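Local atomic coordinates of alanine racemase (Enterococcus faecalis, PDB entry 3E6E), a protein that belongs to the alanine racemase family, joining an N-terminal TIM-type alpha/beta barrel to a largely beta-stranded C-terminal domain. Residues G32-A37 / G218-Y223; A17-V22 / A55-A60. The protein carries 1 engineered substitution. All blocks are in the same frame, centred on the assembly; numbering follows the deposited sequence.

Interaction 1 of 2, residues G32-A37 / G218-Y223. With DCS (D-[3-hydroxy-2-methyl-5-phosphonooxymethyl-pyridin-4-ylmethyl]-N,O-cycloserylamide), chain D.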
loop_
_atom_site.group_PDB
_atom_site.type_symbol
_atom_site.label_atom_id
_atom_site.label_comp_id
_atom_site.label_asym_id
_atom_site.label_seq_id
_atom_site.Cartn_x
_atom_site.Cartn_y
_atom_site.Cartn_z
ATOM N N GLY A 32 -10.157 25.936 26.115
ATOM C CA GLY A 32 -9.992 27.278 25.599
ATOM C C GLY A 32 -9.151 26.873 24.396
ATOM O O GLY A 32 -8.318 27.646 23.912
ATOM N N THR A 33 -9.382 25.654 23.907
ATOM C CA THR A 33 -8.621 25.125 22.782
ATOM C C THR A 33 -9.489 24.396 21.762
ATOM O O THR A 33 -10.558 23.890 22.086
ATOM C CB THR A 33 -7.549 24.159 23.292
ATOM O OG1 THR A 33 -6.797 24.794 24.333
ATOM C CG2 THR A 33 -6.613 23.766 22.174
ATOM N N ALA A 34 -9.020 24.347 20.522
ATOM C CA ALA A 34 -9.760 23.668 19.470
ATOM C C ALA A 34 -9.066 22.384 18.997
ATOM O O ALA A 34 -7.831 22.282 18.959
ATOM C CB ALA A 34 -9.979 24.608 18.295
ATOM N N LEU A 35 -9.880 21.406 18.623
ATOM C CA LEU A 35 -9.354 20.137 18.166
ATOM C C LEU A 35 -9.535 19.991 16.676
ATOM O O LEU A 35 -10.655 20.003 16.165
ATOM C CB LEU A 35 -10.060 18.984 18.883
ATOM C CG LEU A 35 -9.584 17.558 18.586
ATOM C CD1 LEU A 35 -9.860 17.175 17.143
ATOM C CD2 LEU A 35 -8.108 17.475 18.859
ATOM N N PHE A 36 -8.422 19.881 15.970
ATOM C CA PHE A 36 -8.489 19.683 14.545
ATOM C C PHE A 36 -8.121 18.228 14.355
ATOM O O PHE A 36 -7.203 17.715 15.011
ATOM C CB PHE A 36 -7.512 20.607 13.809
ATOM C CG PHE A 36 -8.138 21.886 13.318
ATOM C CD1 PHE A 36 -8.965 22.639 14.149
ATOM C CD2 PHE A 36 -7.889 22.350 12.033
ATOM C CE1 PHE A 36 -9.532 23.829 13.708
ATOM C CE2 PHE A 36 -8.454 23.545 11.583
ATOM C CZ PHE A 36 -9.276 24.282 12.425
ATOM N N ALA A 37 -8.862 17.559 13.477
ATOM C CA ALA A 37 -8.630 16.153 13.188
ATOM C C ALA A 37 -7.922 15.980 11.852
ATOM O O ALA A 37 -8.468 16.300 10.798
ATOM C CB ALA A 37 -9.958 15.399 13.182
ATOM N N GLY A 218 -0.602 27.094 23.198
ATOM C CA GLY A 218 -1.346 26.866 21.972
ATOM C C GLY A 218 -2.838 26.879 22.215
ATOM O O GLY A 218 -3.282 26.661 23.340
ATOM N N ASN A 219 -3.620 27.129 21.169
ATOM C CA ASN A 219 -5.070 27.172 21.318
ATOM C C ASN A 219 -5.800 26.188 20.394
ATOM O O ASN A 219 -7.023 26.230 20.248
ATOM C CB ASN A 219 -5.590 28.602 21.092
ATOM C CG ASN A 219 -5.399 29.078 19.671
ATOM O OD1 ASN A 219 -5.586 28.322 18.720
ATOM N ND2 ASN A 219 -5.039 30.347 19.516
ATOM N N MET A 220 -5.026 25.309 19.774
ATOM C CA MET A 220 -5.556 24.282 18.886
ATOM C C MET A 220 -4.519 23.180 18.689
ATOM O O MET A 220 -3.328 23.460 18.519
ATOM C CB MET A 220 -5.919 24.858 17.517
ATOM C CG MET A 220 -6.507 23.811 16.559
ATOM S SD MET A 220 -5.610 23.635 14.993
ATOM C CE MET A 220 -4.516 22.409 15.404
ATOM N N ILE A 221 -4.964 21.930 18.711
ATOM C CA ILE A 221 -4.029 20.835 18.506
ATOM C C ILE A 221 -4.442 20.048 17.286
ATOM O O ILE A 221 -5.629 19.980 16.948
ATOM C CB ILE A 221 -3.975 19.877 19.712
ATOM C CG1 ILE A 221 -5.226 19.002 19.740
ATOM C CG2 ILE A 221 -3.840 20.678 21.017
ATOM C CD1 ILE A 221 -5.179 17.961 20.820
ATOM N N ARG A 222 -3.450 19.476 16.615
ATOM C CA ARG A 222 -3.680 18.668 15.425
ATOM C C ARG A 222 -3.661 17.175 15.787
ATOM O O ARG A 222 -2.685 16.480 15.552
ATOM C CB ARG A 222 -2.605 18.976 14.386
ATOM C CG ARG A 222 -2.828 20.269 13.601
ATOM C CD ARG A 222 -1.649 21.191 13.755
ATOM N NE ARG A 222 -0.403 20.437 13.751
ATOM C CZ ARG A 222 0.786 20.966 14.020
ATOM N NH1 ARG A 222 0.890 22.259 14.305
ATOM N NH2 ARG A 222 1.874 20.199 14.034
ATOM N N TYR A 223 -4.764 16.695 16.351
ATOM C CA TYR A 223 -4.881 15.305 16.785
ATOM C C TYR A 223 -4.933 14.268 15.651
ATOM O O TYR A 223 -5.888 14.242 14.865
ATOM C CB TYR A 223 -6.127 15.152 17.658
ATOM C CG TYR A 223 -5.945 14.236 18.850
ATOM C CD1 TYR A 223 -7.021 13.535 19.378
ATOM C CD2 TYR A 223 -4.701 14.095 19.472
ATOM C CE1 TYR A 223 -6.872 12.719 20.486
ATOM C CE2 TYR A 223 -4.546 13.281 20.587
ATOM C CZ TYR A 223 -5.638 12.596 21.088
ATOM O OH TYR A 223 -5.507 11.790 22.199
HETATM N N1 DCS D . 0.624 18.067 12.278
HETATM C C2 DCS D . 1.512 17.943 11.160
HETATM C C2A DCS D . 2.176 19.162 10.548
HETATM C C3 DCS D . 1.746 16.657 10.661
HETATM O O3 DCS D . 2.568 16.453 9.607
HETATM C C4 DCS D . 1.082 15.528 11.293
HETATM C C4A DCS D . 1.333 14.128 10.767
HETATM C C5 DCS D . 0.194 15.766 12.433
HETATM C C6 DCS D . -0.011 17.021 12.888
HETATM C C5A DCS D . -0.533 14.661 13.158
HETATM O O4P DCS D . 0.431 13.844 13.828
HETATM P P DCS D . 0.098 12.564 14.714
HETATM O O1P DCS D . -0.722 13.026 15.817
HETATM O O2P DCS D . -0.595 11.583 13.885
HETATM O O3P DCS D . 1.363 12.031 15.208
HETATM N N DCS D . 2.814 13.802 10.823
HETATM C CA DCS D . 3.295 12.559 10.388
HETATM C C DCS D . 3.978 12.318 9.159
HETATM O O DCS D . 4.240 13.247 8.195
HETATM N ND DCS D . 4.314 11.052 9.109
HETATM O OG DCS D . 3.875 10.436 10.263
HETATM C CB DCS D . 3.256 11.355 11.033
#
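Ala34 to Ala37 and Met220 to Tyr223 pair as parallel strands, the first and the last of the eight in a TIM-type barrel, and so close its cylinder. The backbone ladder staggers, as parallel pairing requires: Ala34 N donates to Asn219 O (2.8 Å), Ala34 O accepts Ile221 N (2.9 Å), and Phe36 N donates to Ile221 O (3.0 Å). The last rung, Tyr223 N to Phe36 O, is weak.

On the face carrying Ala34, Phe36, Met220 and Arg222, Met220 makes a Met-aromatic contact. Its CG lies anti to the backbone N (chi1 -179°), and bends further along bring SD over the Phe36 ring, 3.8 Å from the centroid and displaced toward the rim. A flexible, polarisable thioether suits a place over a flat ring; Tyr201 meets the same ring edge-to-face. On the other face, Leu35 CD2 wedges between two residues of the last strand, 3.4 Å from Ile221 CG1 and 3.3 Å from Tyr223 CB. These apolar groups suit the barrel's outer surface because helices 15-28 and 207-212 cover it; Tyr223 can carry a hydroxyl there, since its OH is hydrogen-bonded to Tyr241 OH.

Arg222 brings the strand to the ligand. NE donates to DCS N1 (3.0 Å, 137°), and NH2 adds a weak bond to that atom, with N1 at the guanidinium edge near its plane. Such a donor suits a pyridine nitrogen acting as acceptor and would probably disfavour its protonation. Behind this first shell, the rotation of the guanidinium is fixed by NH1, hydrogen-bonded to both Thr168 O and His203 ND1.

Interaction 2 of 2, residues A17-V22 / A55-A60; sequences AITENV and AKKGGA
Thr19 and Val22 of helix 15-28 pack against the C-terminal end of helix 48-56 and the turn beyond it, a largely apolar contact in the helical layer around the TIM-type barrel, with no hydrogen bond between the two segments themselves. Helix 15-28 precedes strand 34-38 in the chain; helix 48-56 follows it after the short helix 40-44, and here the two lie as neighbours on the strand's outer side.

The turn is a Schellman motif. Gly59 leaves the helix with positive phi (131°), a conformation natural to glycine, while Gly59 N bonds back to Lys56 O (2.7 Å) and Ala60 N to Ala55 O (2.8 Å). These bonds satisfy carbonyls of the last helical turn and present its backbone as a compact surface.

Gly58 lies where the backbones come closest, its CA 4.3 Å from Thr19 CA. Glycine suits the spot, since with no side chain between them the two backbones can come this near. Thr19 fills the place with a methyl: CG2, anti to the backbone N, rests 3.6 Å from Gly58 CA. Threonine suits this seam because its other branch is polar; OG1 passes Lys57 CG and is hydrogen-bonded to Ala54 O, a polar tie between the helices just outside the segment.

Val22 forks one helical turn later. Its CG2 meets Ala55 CB at 4.1 Å, where alanine's short side chain is consistent with the close approach of the helices. With chi1 at 174°, the other branch reaches across to the helix end, where CG1 lies 3.8 Å from Ala55 O and 3.8 Å from Gly58 O.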
loop_
_atom_site.group_PDB
_atom_site.type_symbol
_atom_site.label_atom_id
_atom_site.label_comp_id
_atom_site.label_asym_id
_atom_site.label_seq_id
_atom_site.Cartn_x
_atom_site.Cartn_y
_atom_site.Cartn_z
ATOM N N ALA A 17 -15.551 4.436 18.105
ATOM C CA ALA A 17 -14.281 4.534 18.819
ATOM C C ALA A 17 -13.508 5.822 18.499
ATOM O O ALA A 17 -12.941 6.442 19.407
ATOM C CB ALA A 17 -13.422 3.310 18.515
ATOM N N ILE A 18 -13.476 6.216 17.223
ATOM C CA ILE A 18 -12.785 7.447 16.814
ATOM C C ILE A 18 -13.443 8.639 17.553
ATOM O O ILE A 18 -12.760 9.509 18.107
ATOM C CB ILE A 18 -12.873 7.651 15.271
ATOM C CG1 ILE A 18 -12.201 6.486 14.551
ATOM C CG2 ILE A 18 -12.184 8.942 14.852
ATOM C CD1 ILE A 18 -12.265 6.611 13.071
ATOM N N THR A 19 -14.774 8.647 17.573
ATOM C CA THR A 19 -15.548 9.677 18.257
ATOM C C THR A 19 -15.123 9.745 19.727
ATOM O O THR A 19 -14.854 10.813 20.279
ATOM C CB THR A 19 -17.080 9.346 18.255
ATOM O OG1 THR A 19 -17.585 9.294 16.916
ATOM C CG2 THR A 19 -17.847 10.398 19.046
ATOM N N GLU A 20 -15.086 8.581 20.362
ATOM C CA GLU A 20 -14.739 8.477 21.769
ATOM C C GLU A 20 -13.307 8.897 22.050
ATOM O O GLU A 20 -13.023 9.506 23.080
ATOM C CB GLU A 20 -15.008 7.044 22.244
ATOM C CG GLU A 20 -14.460 6.696 23.613
ATOM C CD GLU A 20 -14.750 5.248 23.991
ATOM O OE1 GLU A 20 -14.090 4.743 24.937
ATOM O OE2 GLU A 20 -15.638 4.624 23.343
ATOM N N ASN A 21 -12.395 8.576 21.141
ATOM C CA ASN A 21 -11.006 8.964 21.351
ATOM C C ASN A 21 -10.948 10.495 21.266
ATOM O O ASN A 21 -10.219 11.159 22.019
ATOM C CB ASN A 21 -10.102 8.335 20.283
ATOM C CG ASN A 21 -10.039 6.817 20.378
ATOM O OD1 ASN A 21 -9.581 6.148 19.450
ATOM N ND2 ASN A 21 -10.489 6.266 21.500
ATOM N N VAL A 22 -11.738 11.056 20.359
ATOM C CA VAL A 22 -11.754 12.499 20.193
ATOM C C VAL A 22 -12.418 13.236 21.355
ATOM O O VAL A 22 -11.936 14.286 21.773
ATOM C CB VAL A 22 -12.438 12.885 18.886
ATOM C CG1 VAL A 22 -12.580 14.406 18.802
ATOM C CG2 VAL A 22 -11.621 12.350 17.713
ATOM N N ALA A 55 -14.936 12.279 13.878
ATOM C CA ALA A 55 -14.186 13.223 14.694
ATOM C C ALA A 55 -15.028 14.468 14.914
ATOM O O ALA A 55 -14.904 15.132 15.928
ATOM C CB ALA A 55 -12.875 13.589 13.996
ATOM N N LYS A 56 -15.898 14.783 13.964
ATOM C CA LYS A 56 -16.737 15.962 14.111
ATOM C C LYS A 56 -17.723 15.757 15.267
ATOM O O LYS A 56 -17.741 16.533 16.225
ATOM C CB LYS A 56 -17.483 16.258 12.806
ATOM C CG LYS A 56 -18.117 17.649 12.768
ATOM C CD LYS A 56 -18.826 17.920 11.443
ATOM C CE LYS A 56 -19.968 16.925 11.194
ATOM N NZ LYS A 56 -20.512 17.016 9.799
ATOM N N LYS A 57 -18.532 14.705 15.189
ATOM C CA LYS A 57 -19.494 14.424 16.247
ATOM C C LYS A 57 -18.778 14.158 17.552
ATOM O O LYS A 57 -19.405 14.064 18.604
ATOM C CB LYS A 57 -20.384 13.235 15.870
ATOM C CG LYS A 57 -19.671 12.092 15.159
ATOM C CD LYS A 57 -20.673 11.137 14.509
ATOM C CE LYS A 57 -21.446 11.827 13.386
ATOM N NZ LYS A 57 -22.500 10.951 12.796
ATOM N N GLY A 58 -17.458 14.044 17.482
ATOM C CA GLY A 58 -16.667 13.818 18.676
ATOM C C GLY A 58 -16.245 15.144 19.301
ATOM O O GLY A 58 -15.855 15.200 20.471
ATOM N N GLY A 59 -16.318 16.222 18.523
ATOM C CA GLY A 59 -15.951 17.518 19.052
ATOM C C GLY A 59 -14.996 18.293 18.177
ATOM O O GLY A 59 -14.628 19.417 18.513
ATOM N N ALA A 60 -14.590 17.710 17.058
ATOM C CA ALA A 60 -13.676 18.384 16.156
ATOM C C ALA A 60 -14.359 19.585 15.504
ATOM O O ALA A 60 -15.575 19.581 15.287
ATOM C CB ALA A 60 -13.199 17.420 15.095
#

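In the fold
Interactions 1 and 2, their centres 13 Å apart, are successive layers of one alpha/beta barrel: the strand pair forms the wall, and the helix packing lies outside it. Their segments alternate along the chain. Small residues bring the layers together, with Ala37 CB 3.5 Å from Ala55 CB and Ala60 CB 3.8 Å from Leu35 O. Leu35 serves both contacts: one methyl, CD2, lies against the neighbouring strand, whereas CD1 meets Val22 CG1 at 4.2 Å. The ring of Tyr223 also reaches helix 15-28, its CE1 4.0 Å from Asn21 O. Only interaction 1 reaches DCS directly, through Arg222; in interaction 2 the Val22 side chain remains about 11 Å from the ligand.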